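PDB 6KXD: ketosynthase from Streptomyces sp. MSC090213JE08, which probably extends acyl chains on an acyl carrier protein by decarboxylative condensation with malonyl-ACP, serving as the ketosynthase of a highly reducing type II polyketide synthase. Local coordinates for residues T23-Y28 / C349-E354; H68-D73 / S149-R154; A93-D98 / V239-E244. All blocks are in the same frame, centred on the assembly; numbering follows the deposited sequence.

Contact 1 of 3, residues T23-Y28 / C349-E354; sequences TGVEEY and CGLAIE
Leu351 divides its two methyl groups between two residues of the facing helix: CD2 meets Val25 CG2 at 3.6 Å, and CD1 meets Tyr28 CD2, also at 3.6 Å. Val25 and Tyr28 are three positions apart, so they share a helix face, and the forked leucine can reach both. CD1 meets the tyrosine ring obliquely. A branched valine suits the short reach, since its CB already points at the other helix. The tyrosine needs its length: CG lies trans to the backbone N (chi1 -176°), which carries the ring across. There it has a second task, because its buried OH is hydrogen-bonded to Leu344 O, two turns before Leu351; the ring thus joins the opposite helix by apolar contact and by a hydrogen bond. Gly24, just ahead of Val25, has a phi of 90°, at which a CB would jam against the preceding carbonyl oxygen, so glycine suits the place. Glu27 OE2 accepts Thr23 N at 2.8 Å from well above its carboxylate plane, and Tyr28 N is bonded to Gly24 O. In this thiolase-type fold the two helices join the N-terminal and C-terminal portions of the chain. Helix 24-34 meets helix 341-355 beside strand 10-19 of the central sheet, where Phe15 touches Leu351 and Val17 touches Tyr28, while Cys349 and Ile353 pack on strand 387-394.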
loop_
_atom_site.group_PDB
_atom_site.type_symbol
_atom_site.label_atom_id
_atom_site.label_comp_id
_atom_site.label_asym_id
_atom_site.label_seq_id
_atom_site.Cartn_x
_atom_site.Cartn_y
_atom_site.Cartn_z
ATOM N N THR A 23 -15.846 14.228 -13.242
ATOM C CA THR A 23 -15.759 12.791 -13.526
ATOM C C THR A 23 -15.450 12.637 -15.012
ATOM O O THR A 23 -16.152 13.185 -15.853
ATOM C CB THR A 23 -17.063 12.098 -13.117
ATOM O OG1 THR A 23 -17.183 12.142 -11.695
ATOM C CG2 THR A 23 -17.129 10.663 -13.589
ATOM N N GLY A 24 -14.365 11.932 -15.324
ATOM C CA GLY A 24 -13.835 11.809 -16.655
ATOM C C GLY A 24 -12.823 12.890 -16.956
ATOM O O GLY A 24 -12.842 13.929 -16.319
ATOM N N VAL A 25 -11.941 12.597 -17.915
ATOM C CA VAL A 25 -10.808 13.413 -18.267
ATOM C C VAL A 25 -11.295 14.811 -18.694
ATOM O O VAL A 25 -10.623 15.825 -18.398
ATOM C CB VAL A 25 -9.935 12.730 -19.346
ATOM C CG1 VAL A 25 -10.628 12.588 -20.692
ATOM C CG2 VAL A 25 -8.613 13.448 -19.531
ATOM N N GLU A 26 -12.441 14.873 -19.397
ATOM C CA GLU A 26 -12.987 16.161 -19.900
ATOM C C GLU A 26 -13.445 17.030 -18.731
ATOM O O GLU A 26 -12.951 18.129 -18.581
ATOM C CB GLU A 26 -14.178 15.976 -20.835
ATOM C CG GLU A 26 -13.830 16.043 -22.299
ATOM C CD GLU A 26 -15.079 15.899 -23.151
ATOM O OE1 GLU A 26 -15.904 16.855 -23.171
ATOM O OE2 GLU A 26 -15.257 14.809 -23.736
ATOM N N GLU A 27 -14.395 16.511 -17.946
ATOM C CA GLU A 27 -14.938 17.175 -16.757
ATOM C C GLU A 27 -13.787 17.626 -15.842
ATOM O O GLU A 27 -13.881 18.656 -15.192
ATOM C CB GLU A 27 -15.842 16.241 -15.968
ATOM C CG GLU A 27 -17.340 16.412 -16.151
ATOM C CD GLU A 27 -18.105 16.367 -14.828
ATOM O OE1 GLU A 27 -18.589 17.429 -14.383
ATOM O OE2 GLU A 27 -18.215 15.276 -14.228
ATOM N N TYR A 28 -12.709 16.832 -15.769
ATOM C CA TYR A 28 -11.659 17.072 -14.780
ATOM C C TYR A 28 -10.721 18.146 -15.298
ATOM O O TYR A 28 -10.362 19.040 -14.557
ATOM C CB TYR A 28 -10.878 15.790 -14.481
ATOM C CG TYR A 28 -9.836 15.921 -13.393
ATOM C CD1 TYR A 28 -10.199 16.290 -12.116
ATOM C CD2 TYR A 28 -8.513 15.595 -13.629
ATOM C CE1 TYR A 28 -9.263 16.384 -11.092
ATOM C CE2 TYR A 28 -7.562 15.668 -12.621
ATOM C CZ TYR A 28 -7.937 16.085 -11.354
ATOM O OH TYR A 28 -7.012 16.131 -10.347
ATOM N N CYS A 349 -1.308 17.004 -13.503
ATOM C CA CYS A 349 0.017 17.255 -14.060
ATOM C C CYS A 349 0.131 16.809 -15.509
ATOM O O CYS A 349 0.761 17.508 -16.323
ATOM C CB CYS A 349 1.111 16.580 -13.252
ATOM S SG CYS A 349 1.352 17.419 -11.683
ATOM N N GLY A 350 -0.433 15.644 -15.818
ATOM C CA GLY A 350 -0.359 15.175 -17.155
ATOM C C GLY A 350 -1.199 16.046 -18.073
ATOM O O GLY A 350 -0.831 16.290 -19.220
ATOM N N LEU A 351 -2.357 16.463 -17.566
ATOM C CA LEU A 351 -3.319 17.262 -18.332
ATOM C C LEU A 351 -2.754 18.675 -18.525
ATOM O O LEU A 351 -2.944 19.322 -19.589
ATOM C CB LEU A 351 -4.629 17.274 -17.561
ATOM C CG LEU A 351 -5.445 15.993 -17.642
ATOM C CD1 LEU A 351 -6.656 16.066 -16.735
ATOM C CD2 LEU A 351 -5.851 15.685 -19.086
ATOM N N ALA A 352 -2.032 19.141 -17.504
ATOM C CA ALA A 352 -1.386 20.434 -17.527
ATOM C C ALA A 352 -0.357 20.431 -18.644
ATOM O O ALA A 352 -0.306 21.415 -19.396
ATOM C CB ALA A 352 -0.749 20.772 -16.207
ATOM N N ILE A 353 0.417 19.334 -18.746
ATOM C CA ILE A 353 1.417 19.115 -19.794
ATOM C C ILE A 353 0.748 19.154 -21.168
ATOM O O ILE A 353 1.213 19.892 -22.029
ATOM C CB ILE A 353 2.188 17.795 -19.607
ATOM C CG1 ILE A 353 3.284 17.941 -18.547
ATOM C CG2 ILE A 353 2.747 17.298 -20.927
ATOM C CD1 ILE A 353 3.723 16.626 -17.938
ATOM N N GLU A 354 -0.285 18.321 -21.337
ATOM C CA GLU A 354 -0.980 18.059 -22.587
ATOM C C GLU A 354 -1.663 19.339 -23.103
ATOM O O GLU A 354 -1.629 19.599 -24.296
ATOM C CB GLU A 354 -1.995 16.936 -22.351
ATOM C CG GLU A 354 -2.605 16.343 -23.611
ATOM C CD GLU A 354 -3.694 15.301 -23.357
ATOM O OE1 GLU A 354 -4.120 15.153 -22.200
ATOM O OE2 GLU A 354 -4.135 14.647 -24.324
#

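Contact 2 of 3, residues H68-D73 / S149-R154; sequences HHVPLD and STVIAR
Val151 opens the contact from helix 147-156, a helix of the layered thiolase fold that also faces the partner subunit, and it receives Val70 from the loop ahead of helix 77-93. The two side chains only graze each other, CG1 to CG1 at 4.5 Å; closer is Val70 CG2, which rests 3.7 Å from Val151 O. Val151 also touches Met75 and Val83, so it and Val70 form a small apolar patch for which compact beta-branched residues are well suited. Arg154, one turn on, supplies most of the helix's side of the contact. Its CB meets Val70 CG2 at 3.7 Å, so that this one methyl is shared between the helix backbone and the root of the arginine. The bend at chi3 (61°) then sets the guanidinium across Val70 and Pro71, whose side chains it crosses at about a right angle. Val70 CG1 sits 4.1 Å above one face of that flat group, displaced toward its rim, while Pro71 CD approaches Arg154 NH2 at 4.0 Å. NH2 forms a salt bridge to Asp74 OD2, farther along the same loop, and the arginine also packs on Ile261 of the other subunit. The next helix residue, Glu155, holds the loop backbone: OE2 accepts His68 N, and OE1 accepts both His69 N and Val70 N.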
loop_
_atom_site.group_PDB
_atom_site.type_symbol
_atom_site.label_atom_id
_atom_site.label_comp_id
_atom_site.label_asym_id
_atom_site.label_seq_id
_atom_site.Cartn_x
_atom_site.Cartn_y
_atom_site.Cartn_z
ATOM N N HIS A 68 -19.714 -3.056 -14.556
ATOM C CA HIS A 68 -20.562 -3.968 -15.332
ATOM C C HIS A 68 -20.589 -5.367 -14.736
ATOM O O HIS A 68 -21.642 -6.073 -14.838
ATOM C CB HIS A 68 -20.067 -4.002 -16.780
ATOM C CG HIS A 68 -20.287 -2.731 -17.508
ATOM N ND1 HIS A 68 -21.511 -2.416 -18.079
ATOM C CD2 HIS A 68 -19.449 -1.717 -17.796
ATOM C CE1 HIS A 68 -21.424 -1.234 -18.643
ATOM N NE2 HIS A 68 -20.174 -0.789 -18.480
ATOM N N HIS A 69 -19.442 -5.813 -14.189
ATOM C CA HIS A 69 -19.199 -7.202 -13.910
ATOM C C HIS A 69 -19.193 -7.482 -12.424
ATOM O O HIS A 69 -19.638 -8.478 -12.032
ATOM C CB HIS A 69 -17.873 -7.676 -14.503
ATOM C CG HIS A 69 -17.890 -7.622 -15.974
ATOM N ND1 HIS A 69 -16.876 -7.053 -16.721
ATOM C CD2 HIS A 69 -18.827 -8.061 -16.840
ATOM C CE1 HIS A 69 -17.181 -7.171 -17.994
ATOM N NE2 HIS A 69 -18.383 -7.757 -18.090
ATOM N N VAL A 70 -18.569 -6.598 -11.639
ATOM C CA VAL A 70 -18.404 -6.833 -10.255
ATOM C C VAL A 70 -19.684 -6.372 -9.566
ATOM O O VAL A 70 -20.058 -5.218 -9.700
ATOM C CB VAL A 70 -17.179 -6.059 -9.729
ATOM C CG1 VAL A 70 -17.060 -6.244 -8.232
ATOM C CG2 VAL A 70 -15.907 -6.507 -10.430
ATOM N N PRO A 71 -20.364 -7.200 -8.752
ATOM C CA PRO A 71 -21.479 -6.712 -7.955
ATOM C C PRO A 71 -21.028 -5.554 -7.067
ATOM O O PRO A 71 -19.966 -5.645 -6.472
ATOM C CB PRO A 71 -21.871 -7.890 -7.075
ATOM C CG PRO A 71 -21.353 -9.097 -7.821
ATOM C CD PRO A 71 -20.125 -8.624 -8.552
ATOM N N LEU A 72 -21.854 -4.520 -6.986
ATOM C CA LEU A 72 -21.537 -3.323 -6.189
ATOM C C LEU A 72 -21.318 -3.659 -4.719
ATOM O O LEU A 72 -20.461 -3.002 -4.057
ATOM C CB LEU A 72 -22.639 -2.275 -6.366
ATOM C CG LEU A 72 -22.778 -1.712 -7.778
ATOM C CD1 LEU A 72 -23.921 -0.694 -7.835
ATOM C CD2 LEU A 72 -21.473 -1.103 -8.248
ATOM N N ASP A 73 -22.002 -4.677 -4.174
ATOM C CA ASP A 73 -21.825 -4.933 -2.791
ATOM C C ASP A 73 -20.482 -5.649 -2.520
ATOM O O ASP A 73 -20.167 -5.894 -1.386
ATOM C CB ASP A 73 -23.001 -5.677 -2.178
ATOM C CG ASP A 73 -23.168 -7.100 -2.651
ATOM O OD1 ASP A 73 -22.291 -7.610 -3.404
ATOM O OD2 ASP A 73 -24.210 -7.664 -2.303
ATOM N N SER A 149 -7.422 -3.160 -5.484
ATOM C CA SER A 149 -6.664 -3.513 -6.656
ATOM C C SER A 149 -7.280 -4.694 -7.370
ATOM O O SER A 149 -7.402 -4.653 -8.578
ATOM C CB SER A 149 -5.194 -3.776 -6.266
ATOM O OG SER A 149 -4.564 -2.521 -6.200
ATOM N N THR A 150 -7.653 -5.706 -6.606
ATOM C CA THR A 150 -8.145 -6.965 -7.172
ATOM C C THR A 150 -9.496 -6.758 -7.875
ATOM O O THR A 150 -9.751 -7.389 -8.903
ATOM C CB THR A 150 -8.252 -8.090 -6.140
ATOM O OG1 THR A 150 -9.176 -7.771 -5.093
ATOM C CG2 THR A 150 -6.886 -8.463 -5.596
ATOM N N VAL A 151 -10.359 -5.867 -7.366
ATOM C CA VAL A 151 -11.668 -5.696 -8.031
ATOM C C VAL A 151 -11.507 -5.105 -9.430
ATOM O O VAL A 151 -12.383 -5.329 -10.250
ATOM C CB VAL A 151 -12.671 -4.850 -7.237
ATOM C CG1 VAL A 151 -13.189 -5.594 -6.035
ATOM C CG2 VAL A 151 -12.078 -3.494 -6.891
ATOM N N ILE A 152 -10.498 -4.258 -9.653
ATOM C CA ILE A 152 -10.226 -3.729 -10.954
ATOM C C ILE A 152 -9.933 -4.896 -11.891
ATOM O O ILE A 152 -10.415 -4.890 -13.024
ATOM C CB ILE A 152 -9.072 -2.738 -10.974
ATOM C CG1 ILE A 152 -9.458 -1.483 -10.186
ATOM C CG2 ILE A 152 -8.660 -2.451 -12.407
ATOM C CD1 ILE A 152 -8.345 -0.555 -9.927
ATOM N N ALA A 153 -9.107 -5.833 -11.416
ATOM C CA ALA A 153 -8.744 -6.954 -12.275
ATOM C C ALA A 153 -10.024 -7.725 -12.606
ATOM O O ALA A 153 -10.227 -8.216 -13.753
ATOM C CB ALA A 153 -7.700 -7.838 -11.650
ATOM N N ARG A 154 -10.859 -7.891 -11.588
ATOM C CA ARG A 154 -12.124 -8.602 -11.738
ATOM C C ARG A 154 -12.994 -7.921 -12.794
ATOM O O ARG A 154 -13.532 -8.572 -13.697
ATOM C CB ARG A 154 -12.864 -8.684 -10.404
ATOM C CG ARG A 154 -12.265 -9.702 -9.454
ATOM C CD ARG A 154 -13.096 -9.853 -8.207
ATOM N NE ARG A 154 -14.438 -10.310 -8.504
ATOM C CZ ARG A 154 -15.458 -10.195 -7.650
ATOM N NH1 ARG A 154 -15.233 -9.725 -6.437
ATOM N NH2 ARG A 154 -16.677 -10.562 -8.013
#

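Contact 3 of 3, residues A93-D98 / V239-E244; sequences AGLTED and VLESLE
Val239 lies against Ala93, with CG2 3.9 Å from Ala93 CB, and turns its other methyl, CG1, to Leu95 CD1 at 4.0 Å. This is helix-on-sheet packing of the thiolase fold: the end of helix 77-93 and the turn after it lie on one face of the sheet where strand 234-242 runs between strands 10-19 and 191-198. A chi1 of -177° puts Val239 CG1 where it meets both Leu95 CD1 and Ala93 CB, while CG2 lies on Ala93. A beta-branched residue fits a strand here, and alanine's single methyl allows the helix end to come down close to the sheet, so that Ala93 CA is 6.8 Å from Val239 CA. The chain then leaves the helix through a Schellman motif at Gly94, whose positive phi of 80° favours glycine. That turn brings Leu95 back to the sheet.

Two residues along the strand, on the same face as Val239, Glu241 reaches in from the direction opposite to Leu95, and its OE1 comes within 4.1 Å of Leu95 CD1. A buried carboxylate beside a leucine methyl must be paid for elsewhere. OE1 makes a salt bridge to Arg249 and a hydrogen bond to Thr13; OE2 makes a salt bridge to Arg103 and is bonded to Ser245. These partners probably keep the glutamate ionised. Arg249 also ties the two segments together indirectly, because its NH2 serves both Glu241 OE1 and the carbonyl O of Ala93. Where the strand passes into helix 243-247, Ser242 is the N-cap: its OG accepts Ser245 N.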
loop_
_atom_site.group_PDB
_atom_site.type_symbol
_atom_site.label_atom_id
_atom_site.label_comp_id
_atom_site.label_asym_id
_atom_site.label_seq_id
_atom_site.Cartn_x
_atom_site.Cartn_y
_atom_site.Cartn_z
ATOM N N ALA A 93 -7.643 5.042 -22.791
ATOM C CA ALA A 93 -6.418 4.596 -23.420
ATOM C C ALA A 93 -6.709 3.896 -24.759
ATOM O O ALA A 93 -5.776 3.598 -25.469
ATOM C CB ALA A 93 -5.655 3.688 -22.497
ATOM N N GLY A 94 -7.981 3.614 -25.058
ATOM C CA GLY A 94 -8.370 2.865 -26.276
ATOM C C GLY A 94 -8.179 1.371 -26.091
ATOM O O GLY A 94 -8.008 0.626 -27.046
ATOM N N LEU A 95 -8.191 0.934 -24.830
ATOM C CA LEU A 95 -7.921 -0.442 -24.463
ATOM C C LEU A 95 -9.256 -1.053 -24.079
ATOM O O LEU A 95 -10.006 -0.476 -23.314
ATOM C CB LEU A 95 -6.970 -0.513 -23.255
ATOM C CG LEU A 95 -5.480 -0.361 -23.546
ATOM C CD1 LEU A 95 -4.670 -0.249 -22.266
ATOM C CD2 LEU A 95 -4.984 -1.534 -24.366
ATOM N N THR A 96 -9.542 -2.234 -24.598
ATOM C CA THR A 96 -10.751 -2.905 -24.195
ATOM C C THR A 96 -10.360 -4.080 -23.292
ATOM O O THR A 96 -9.170 -4.388 -23.135
ATOM C CB THR A 96 -11.566 -3.308 -25.429
ATOM O OG1 THR A 96 -12.787 -3.846 -24.923
ATOM C CG2 THR A 96 -10.827 -4.284 -26.315
ATOM N N GLU A 97 -11.366 -4.724 -22.694
ATOM C CA GLU A 97 -11.141 -5.882 -21.837
ATOM C C GLU A 97 -10.418 -6.980 -22.634
ATOM O O GLU A 97 -9.636 -7.743 -22.059
ATOM C CB GLU A 97 -12.470 -6.376 -21.272
ATOM C CG GLU A 97 -13.125 -5.373 -20.349
ATOM C CD GLU A 97 -14.518 -5.788 -19.940
ATOM O OE1 GLU A 97 -14.834 -6.983 -20.087
ATOM O OE2 GLU A 97 -15.283 -4.921 -19.492
ATOM N N ASP A 98 -10.679 -7.042 -23.950
ATOM C CA ASP A 98 -10.069 -8.028 -24.846
ATOM C C ASP A 98 -8.552 -7.810 -24.905
ATOM O O ASP A 98 -7.790 -8.768 -24.785
ATOM C CB ASP A 98 -10.697 -7.986 -26.241
ATOM C CG ASP A 98 -12.173 -8.340 -26.284
ATOM O OD1 ASP A 98 -12.623 -9.117 -25.413
ATOM O OD2 ASP A 98 -12.865 -7.839 -27.202
ATOM N N VAL A 239 -3.275 4.900 -16.984
ATOM C CA VAL A 239 -2.702 3.820 -17.770
ATOM C C VAL A 239 -1.268 4.200 -18.135
ATOM O O VAL A 239 -1.047 5.207 -18.859
ATOM C CB VAL A 239 -3.542 3.493 -19.024
ATOM C CG1 VAL A 239 -2.949 2.303 -19.767
ATOM C CG2 VAL A 239 -4.998 3.241 -18.668
ATOM N N LEU A 240 -0.314 3.395 -17.645
ATOM C CA LEU A 240 1.059 3.473 -17.994
ATOM C C LEU A 240 1.348 2.345 -18.982
ATOM O O LEU A 240 0.857 1.233 -18.792
ATOM C CB LEU A 240 1.964 3.282 -16.775
ATOM C CG LEU A 240 2.179 4.509 -15.897
ATOM C CD1 LEU A 240 0.897 4.897 -15.195
ATOM C CD2 LEU A 240 3.283 4.232 -14.887
ATOM N N GLU A 241 2.198 2.627 -19.960
ATOM C CA GLU A 241 2.525 1.666 -21.011
ATOM C C GLU A 241 3.947 1.890 -21.476
ATOM O O GLU A 241 4.409 3.025 -21.475
ATOM C CB GLU A 241 1.618 1.869 -22.223
ATOM C CG GLU A 241 0.299 1.144 -22.138
ATOM C CD GLU A 241 -0.491 1.186 -23.444
ATOM O OE1 GLU A 241 -1.434 2.006 -23.528
ATOM O OE2 GLU A 241 -0.163 0.395 -24.370
ATOM N N SER A 242 4.636 0.811 -21.852
ATOM C CA SER A 242 5.957 0.992 -22.454
ATOM C C SER A 242 5.757 1.847 -23.704
ATOM O O SER A 242 4.724 1.725 -24.353
ATOM C CB SER A 242 6.623 -0.307 -22.783
ATOM O OG SER A 242 5.955 -0.951 -23.849
ATOM N N LEU A 243 6.695 2.757 -23.985
ATOM C CA LEU A 243 6.615 3.511 -25.251
ATOM C C LEU A 243 6.425 2.541 -26.431
ATOM O O LEU A 243 5.596 2.779 -27.288
ATOM C CB LEU A 243 7.871 4.361 -25.438
ATOM C CG LEU A 243 7.896 5.168 -26.741
ATOM C CD1 LEU A 243 6.685 6.088 -26.811
ATOM C CD2 LEU A 243 9.189 5.966 -26.866
ATOM N N GLU A 244 7.207 1.455 -26.454
ATOM C CA GLU A 244 7.129 0.433 -27.493
ATOM C C GLU A 244 5.678 0.014 -27.720
ATOM O O GLU A 244 5.216 -0.043 -28.843
ATOM C CB GLU A 244 7.849 -0.846 -27.078
ATOM C CG GLU A 244 9.328 -0.885 -27.373
ATOM C CD GLU A 244 9.983 -2.087 -26.712
ATOM O OE1 GLU A 244 10.153 -3.120 -27.403
ATOM O OE2 GLU A 244 10.283 -2.003 -25.492
#

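How the contacts relate
Contacts 2 and 3 touch although their centres are 19 Å apart: His69 CE1 packs on Glu97 OE1 at 3.1 Å, and Arg87 of helix 77-93 adds a bridge, meeting His68 and His69 while pairing with Glu97. That helix serves both contacts, since Val83 packs on Val151 and Ala93 follows at its C-terminal end. Contact 1 stands apart, its nearest atoms about 8 Å from contact 3 and about 13 Å from contact 2. Strand 10-19 relates it to contact 3, with Thr13 beside Val239 and Phe15 beside Leu351. Contact 2 alone borders the other subunit. None of the touching residues is known to be catalytic; the contacts join helix to helix, loop to helix and helix end to sheet.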